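Local coordinates for ripening-associated protein (Musa acuminata, PDB 4PIT) that binds mannose-containing glycans, here a dimannose, as a lectin of the jacalin-like family with saccharide pockets formed largely by loops between strands, at residues 31-37 / 88-94; 23-29 / 41-46. The protein carries 1 engineered substitution. All coordinates share one frame; numbering follows the deposited sequence.

In the fold
Strand 25-33 serves both contacts, giving its end and the loop after it to interaction 1 and its start to interaction 2; the two centres lie about 19 Å apart, on opposite sides of the chain's centre. Interaction 1 is buried and joins two different sheets: one backbone hydrogen bond and aliphatic packing inside, with mannose on the outer side of the loop. Interaction 2 pairs neighbouring strands of one sheet through five backbone hydrogen bonds and is only partly buried, with aromatic rings at one end and hydroxyls and water farther along. The two meet where Phe-32 CE1 packs 3.6 Å from Asp-41 CG.

Interaction 1 of 2, residues 31-37 / 88-94; sequences IFSGDVV and VLGKLGF. With MAN (alpha-D-mannopyranose), chain G; MAN (alpha-D-mannopyranose), chain C.
Val-37 N donates to Leu-89 O at 2.9 Å with an N-H...O angle of 165°, the one backbone hydrogen bond between 31-37 and 88-94, and the two segments are closest by CA atoms next to it, Val-36 to Gly-90, 4.2 Å. Val-36 CB and Val-37 CB also pack against this carbonyl oxygen. With CG1 of Val-37 anti to its backbone N (chi1 179°), CG2 is turned to the other segment and meets Leu-92 CB at 3.7 Å, the two side chains crossing at about a right angle. Farther along, Ile-31 CD1 reaches the rim of the Phe-94 ring in its plane, 3.7 Å from CE1, rather than lying over a face.

On its other side the 34-36 loop holds mannose. Asp-35 N gives a nearly straight bond (179°) to O5 of the chain G mannose at 3.0 Å, and Val-36 N bonds to O6 of that sugar. Asp-35 OD2 accepts from O1 of the chain C mannose at 2.8 Å and is also bonded to Tyr-83 OH, a second partner that helps fix the carboxylate. The loop is tied internally by Gly-34 N to Val-36 O, 2.8 Å.

The bulge at Gly-90 and Lys-91, both facing Glu-79, turns strand 86-96 a corner. Leu-89 and Leu-92 pack on Phe-112 of strand 110-116, while Ile-31 and Phe-94 share Ile-65 of strand 61-66, so the contact links two of the three four-stranded sheets of the jacalin-like beta-prism, where the segments contribute to both glycan pockets.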
# COMPACT_ATOMS: atom_id res chain seq x y z
N ILE B 31 -4.01 -16.67 -10.89
CA ILE B 31 -5.20 -15.91 -10.51
C ILE B 31 -6.39 -16.45 -11.29
O ILE B 31 -6.34 -16.45 -12.52
CB ILE B 31 -4.97 -14.40 -10.78
CG1 ILE B 31 -3.78 -13.85 -9.93
CG2 ILE B 31 -6.28 -13.59 -10.52
CD1 ILE B 31 -3.21 -12.43 -10.38
N PHE B 32 -7.47 -16.85 -10.59
CA PHE B 32 -8.70 -17.35 -11.23
C PHE B 32 -9.69 -16.24 -11.24
O PHE B 32 -9.97 -15.66 -10.18
CB PHE B 32 -9.28 -18.56 -10.49
CG PHE B 32 -8.37 -19.75 -10.52
CD1 PHE B 32 -7.34 -19.88 -9.58
CD2 PHE B 32 -8.59 -20.79 -11.42
CE1 PHE B 32 -6.53 -21.03 -9.56
CE2 PHE B 32 -7.78 -21.95 -11.39
CZ PHE B 32 -6.74 -22.03 -10.49
N SER B 33 -10.19 -15.89 -12.41
CA SER B 33 -11.11 -14.77 -12.46
C SER B 33 -12.16 -14.93 -13.53
O SER B 33 -11.95 -15.62 -14.54
CB SER B 33 -10.35 -13.46 -12.72
OG SER B 33 -9.73 -13.45 -14.00
N GLY B 34 -13.23 -14.17 -13.37
CA GLY B 34 -14.29 -14.09 -14.37
C GLY B 34 -14.82 -12.68 -14.28
O GLY B 34 -14.09 -11.72 -14.56
N ASP B 35 -16.06 -12.53 -13.77
CA ASP B 35 -16.58 -11.19 -13.46
C ASP B 35 -15.70 -10.56 -12.37
O ASP B 35 -15.43 -9.36 -12.38
CB ASP B 35 -18.00 -11.29 -12.93
CG ASP B 35 -19.11 -11.61 -13.91
OD1 ASP B 35 -18.82 -11.66 -15.12
OD2 ASP B 35 -20.24 -11.83 -13.46
N VAL B 36 -15.27 -11.40 -11.40
CA VAL B 36 -14.44 -10.95 -10.29
C VAL B 36 -13.25 -11.88 -10.12
O VAL B 36 -13.07 -12.80 -10.92
CB VAL B 36 -15.25 -10.84 -8.96
CG1 VAL B 36 -16.38 -9.82 -9.09
CG2 VAL B 36 -15.78 -12.20 -8.49
N VAL B 37 -12.46 -11.66 -9.06
CA VAL B 37 -11.35 -12.58 -8.76
C VAL B 37 -11.93 -13.67 -7.89
O VAL B 37 -12.35 -13.42 -6.75
CB VAL B 37 -10.17 -11.83 -8.10
CG1 VAL B 37 -9.04 -12.82 -7.79
CG2 VAL B 37 -9.65 -10.72 -9.01
N VAL B 88 -15.56 -7.87 -2.49
CA VAL B 88 -14.47 -8.77 -2.91
C VAL B 88 -13.52 -8.07 -3.87
O VAL B 88 -13.72 -6.90 -4.23
CB VAL B 88 -15.08 -10.03 -3.61
CG1 VAL B 88 -16.02 -10.81 -2.67
CG2 VAL B 88 -15.79 -9.65 -4.92
N LEU B 89 -12.46 -8.78 -4.28
CA LEU B 89 -11.58 -8.23 -5.29
C LEU B 89 -12.27 -8.38 -6.63
O LEU B 89 -12.53 -9.51 -7.08
CB LEU B 89 -10.23 -8.95 -5.28
CG LEU B 89 -9.36 -8.65 -4.06
CD1 LEU B 89 -8.37 -9.74 -3.88
CD2 LEU B 89 -8.68 -7.26 -4.20
N GLY B 90 -12.63 -7.26 -7.25
CA GLY B 90 -13.22 -7.28 -8.58
C GLY B 90 -12.19 -7.42 -9.69
O GLY B 90 -12.47 -7.96 -10.77
N LYS B 91 -10.97 -6.89 -9.43
CA LYS B 91 -9.82 -6.93 -10.34
C LYS B 91 -8.57 -7.06 -9.52
O LYS B 91 -8.49 -6.45 -8.45
CB LYS B 91 -9.74 -5.65 -11.19
CG LYS B 91 -10.94 -5.38 -12.06
CD LYS B 91 -10.68 -4.27 -13.03
CE LYS B 91 -11.91 -4.05 -13.86
NZ LYS B 91 -11.72 -2.91 -14.81
N LEU B 92 -7.57 -7.76 -10.05
CA LEU B 92 -6.28 -7.91 -9.37
C LEU B 92 -5.17 -8.08 -10.39
O LEU B 92 -5.24 -8.94 -11.27
CB LEU B 92 -6.32 -9.12 -8.41
CG LEU B 92 -5.02 -9.44 -7.64
CD1 LEU B 92 -4.71 -8.34 -6.63
CD2 LEU B 92 -5.17 -10.74 -6.87
N GLY B 93 -4.13 -7.32 -10.21
CA GLY B 93 -2.95 -7.46 -11.05
C GLY B 93 -1.68 -7.30 -10.25
O GLY B 93 -1.70 -6.92 -9.08
N PHE B 94 -0.55 -7.61 -10.92
CA PHE B 94 0.78 -7.50 -10.29
C PHE B 94 1.78 -6.99 -11.27
O PHE B 94 1.65 -7.23 -12.48
CB PHE B 94 1.27 -8.89 -9.83
CG PHE B 94 0.52 -9.46 -8.65
CD1 PHE B 94 -0.62 -10.24 -8.84
CD2 PHE B 94 0.95 -9.21 -7.35
CE1 PHE B 94 -1.31 -10.77 -7.74
CE2 PHE B 94 0.25 -9.75 -6.25
CZ PHE B 94 -0.87 -10.52 -6.45
C1 MAN G . -18.36 -15.61 -14.37
C2 MAN G . -17.62 -16.92 -14.65
C3 MAN G . -17.49 -17.75 -13.38
C4 MAN G . -16.90 -16.95 -12.23
C5 MAN G . -17.68 -15.65 -12.01
C6 MAN G . -17.05 -14.73 -10.99
O2 MAN G . -16.35 -16.61 -15.20
O3 MAN G . -16.69 -18.91 -13.61
O4 MAN G . -16.97 -17.74 -11.05
O5 MAN G . -17.75 -14.92 -13.25
O6 MAN G . -15.72 -14.33 -11.36
C1 MAN C . -21.55 -14.86 -13.05
C2 MAN C . -20.65 -14.83 -14.29
C3 MAN C . -21.47 -14.96 -15.57
C4 MAN C . -22.40 -16.17 -15.51
C5 MAN C . -23.25 -16.07 -14.25
C6 MAN C . -24.21 -17.22 -14.05
O1 MAN C . -22.27 -13.67 -12.96
O2 MAN C . -19.73 -15.92 -14.18
O3 MAN C . -20.63 -15.02 -16.71
O4 MAN C . -23.22 -16.22 -16.67
O5 MAN C . -22.40 -16.01 -13.09
O6 MAN C . -25.24 -16.86 -13.15

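Interaction 2 of 2, residues 23-29 / 41-46; sequences AYRIISV and DVTFTY
Tyr-24 lies against Phe-44 in an offset stack, ring centroids 4.2 Å apart and planes only 8° from parallel, and presents its edge to the face of Tyr-46, with CD1 of Tyr-24 3.5 Å from CG of Tyr-46. One tyrosine thus joins both rings in an aromatic cluster. A chi1 of 59° sets the Phe-44 ring alongside Tyr-24, the two side chains pointing the same way with CD1 of Phe-44 3.5 Å from CB of Tyr-24.

The backbones position these rings. Arg-25 and Thr-45 form an antiparallel hydrogen-bonded pair: Arg-25 N to Thr-45 O is 3.0 Å, and Thr-45 N bonds back to Arg-25 O. Ile-27 N and Ser-28 N then both donate to Thr-43 O, at 2.8 and 3.2 Å, while Thr-43 N returns a bond to Ser-28 O. Two residues facing one define a classic beta bulge, which shifts the register by one. Here Ile-27 lays CG1 3.4 Å from Thr-43 O. A water bonds to Thr-43 OG1 at 2.6 Å and weakly to Ser-28 OG and Asp-41 O; Thr-43 OG1 is bonded as well to Thr-52 OG1.

The strands form a hairpin, their segment axes at 142°. Strand 49-56 flanks 41-46 through backbone bonds of Val-42 to Arg-53 and Phe-44 to Glu-51, strand 61-66 pairs with the other partner at Val-29 and Ile-65, and Ile-26, Val-29 and Val-42 pack on Phe-124 of strand 118-128 in another sheet.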
# COMPACT_ATOMS: atom_id res chain seq x y z
N ALA B 23 8.02 -16.82 4.95
CA ALA B 23 9.22 -17.65 4.89
C ALA B 23 9.49 -18.35 3.57
O ALA B 23 10.60 -18.88 3.40
CB ALA B 23 9.16 -18.69 5.99
N TYR B 24 8.51 -18.41 2.66
CA TYR B 24 8.64 -19.24 1.47
C TYR B 24 9.07 -18.47 0.25
O TYR B 24 8.95 -17.24 0.22
CB TYR B 24 7.27 -19.87 1.18
CG TYR B 24 6.63 -20.57 2.36
CD1 TYR B 24 7.37 -21.45 3.16
CD2 TYR B 24 5.28 -20.42 2.63
CE1 TYR B 24 6.78 -22.09 4.25
CE2 TYR B 24 4.68 -21.10 3.69
CZ TYR B 24 5.43 -21.92 4.50
OH TYR B 24 4.82 -22.54 5.57
N ARG B 25 9.59 -19.21 -0.75
CA ARG B 25 9.98 -18.58 -2.01
C ARG B 25 8.82 -18.74 -3.00
O ARG B 25 8.57 -19.84 -3.49
CB ARG B 25 11.25 -19.19 -2.57
CG ARG B 25 11.62 -18.49 -3.88
CD ARG B 25 12.81 -19.13 -4.54
NE ARG B 25 13.13 -18.43 -5.78
CZ ARG B 25 14.22 -18.68 -6.50
NH1 ARG B 25 15.08 -19.62 -6.12
NH2 ARG B 25 14.45 -18.00 -7.62
N ILE B 26 8.15 -17.64 -3.32
CA ILE B 26 7.05 -17.69 -4.29
C ILE B 26 7.64 -17.99 -5.65
O ILE B 26 8.56 -17.25 -6.07
CB ILE B 26 6.25 -16.37 -4.33
CG1 ILE B 26 5.54 -16.10 -3.00
CG2 ILE B 26 5.25 -16.35 -5.49
CD1 ILE B 26 5.29 -14.55 -2.84
N ILE B 27 7.11 -19.00 -6.36
CA ILE B 27 7.60 -19.26 -7.72
C ILE B 27 6.53 -18.96 -8.77
O ILE B 27 6.88 -18.62 -9.89
CB ILE B 27 8.22 -20.66 -7.88
CG1 ILE B 27 7.22 -21.78 -7.64
CG2 ILE B 27 9.48 -20.79 -6.98
CD1 ILE B 27 7.73 -23.20 -8.21
N SER B 28 5.22 -19.05 -8.42
CA SER B 28 4.18 -18.68 -9.36
C SER B 28 2.89 -18.37 -8.62
O SER B 28 2.68 -18.80 -7.48
CB SER B 28 3.95 -19.73 -10.44
OG SER B 28 3.45 -20.93 -9.89
N VAL B 29 2.07 -17.53 -9.27
CA VAL B 29 0.77 -17.15 -8.77
C VAL B 29 -0.21 -17.41 -9.90
O VAL B 29 -0.01 -16.90 -10.99
CB VAL B 29 0.76 -15.67 -8.30
CG1 VAL B 29 -0.66 -15.21 -7.93
CG2 VAL B 29 1.71 -15.45 -7.11
N ASP B 41 -4.03 -19.50 -6.65
CA ASP B 41 -3.15 -20.58 -6.26
C ASP B 41 -1.80 -19.93 -6.05
O ASP B 41 -1.36 -19.19 -6.94
CB ASP B 41 -3.00 -21.68 -7.30
CG ASP B 41 -4.11 -22.67 -7.43
OD1 ASP B 41 -4.99 -22.70 -6.54
OD2 ASP B 41 -4.09 -23.45 -8.39
N VAL B 42 -1.15 -20.16 -4.93
CA VAL B 42 0.21 -19.67 -4.75
C VAL B 42 1.08 -20.87 -4.68
O VAL B 42 0.82 -21.78 -3.86
CB VAL B 42 0.40 -18.76 -3.51
CG1 VAL B 42 1.84 -18.27 -3.38
CG2 VAL B 42 -0.60 -17.58 -3.49
N THR B 43 2.10 -20.94 -5.57
CA THR B 43 3.04 -22.06 -5.58
C THR B 43 4.37 -21.55 -5.09
O THR B 43 4.84 -20.51 -5.57
CB THR B 43 3.12 -22.71 -6.98
OG1 THR B 43 1.82 -23.18 -7.36
CG2 THR B 43 4.09 -23.92 -7.01
N PHE B 44 4.97 -22.27 -4.14
CA PHE B 44 6.21 -21.83 -3.56
C PHE B 44 7.12 -23.00 -3.27
O PHE B 44 6.67 -24.16 -3.27
CB PHE B 44 5.91 -21.07 -2.25
CG PHE B 44 5.17 -21.88 -1.21
CD1 PHE B 44 5.87 -22.71 -0.34
CD2 PHE B 44 3.79 -21.81 -1.12
CE1 PHE B 44 5.18 -23.50 0.61
CE2 PHE B 44 3.11 -22.58 -0.15
CZ PHE B 44 3.81 -23.39 0.70
N THR B 45 8.40 -22.71 -3.05
CA THR B 45 9.38 -23.72 -2.67
C THR B 45 9.90 -23.38 -1.29
O THR B 45 9.97 -22.21 -0.88
CB THR B 45 10.52 -23.85 -3.69
OG1 THR B 45 11.22 -22.61 -3.75
CG2 THR B 45 10.03 -24.26 -5.10
N TYR B 46 10.30 -24.42 -0.57
CA TYR B 46 10.83 -24.27 0.79
C TYR B 46 11.61 -25.52 1.06
O TYR B 46 11.04 -26.60 0.94
CB TYR B 46 9.68 -24.07 1.79
CG TYR B 46 10.09 -23.68 3.19
CD1 TYR B 46 10.88 -22.55 3.42
CD2 TYR B 46 9.58 -24.35 4.30
CE1 TYR B 46 11.21 -22.15 4.72
CE2 TYR B 46 9.89 -23.95 5.60
CZ TYR B 46 10.70 -22.85 5.80
OH TYR B 46 11.01 -22.47 7.09
O HOH W 1 0.29 -21.49 -8.67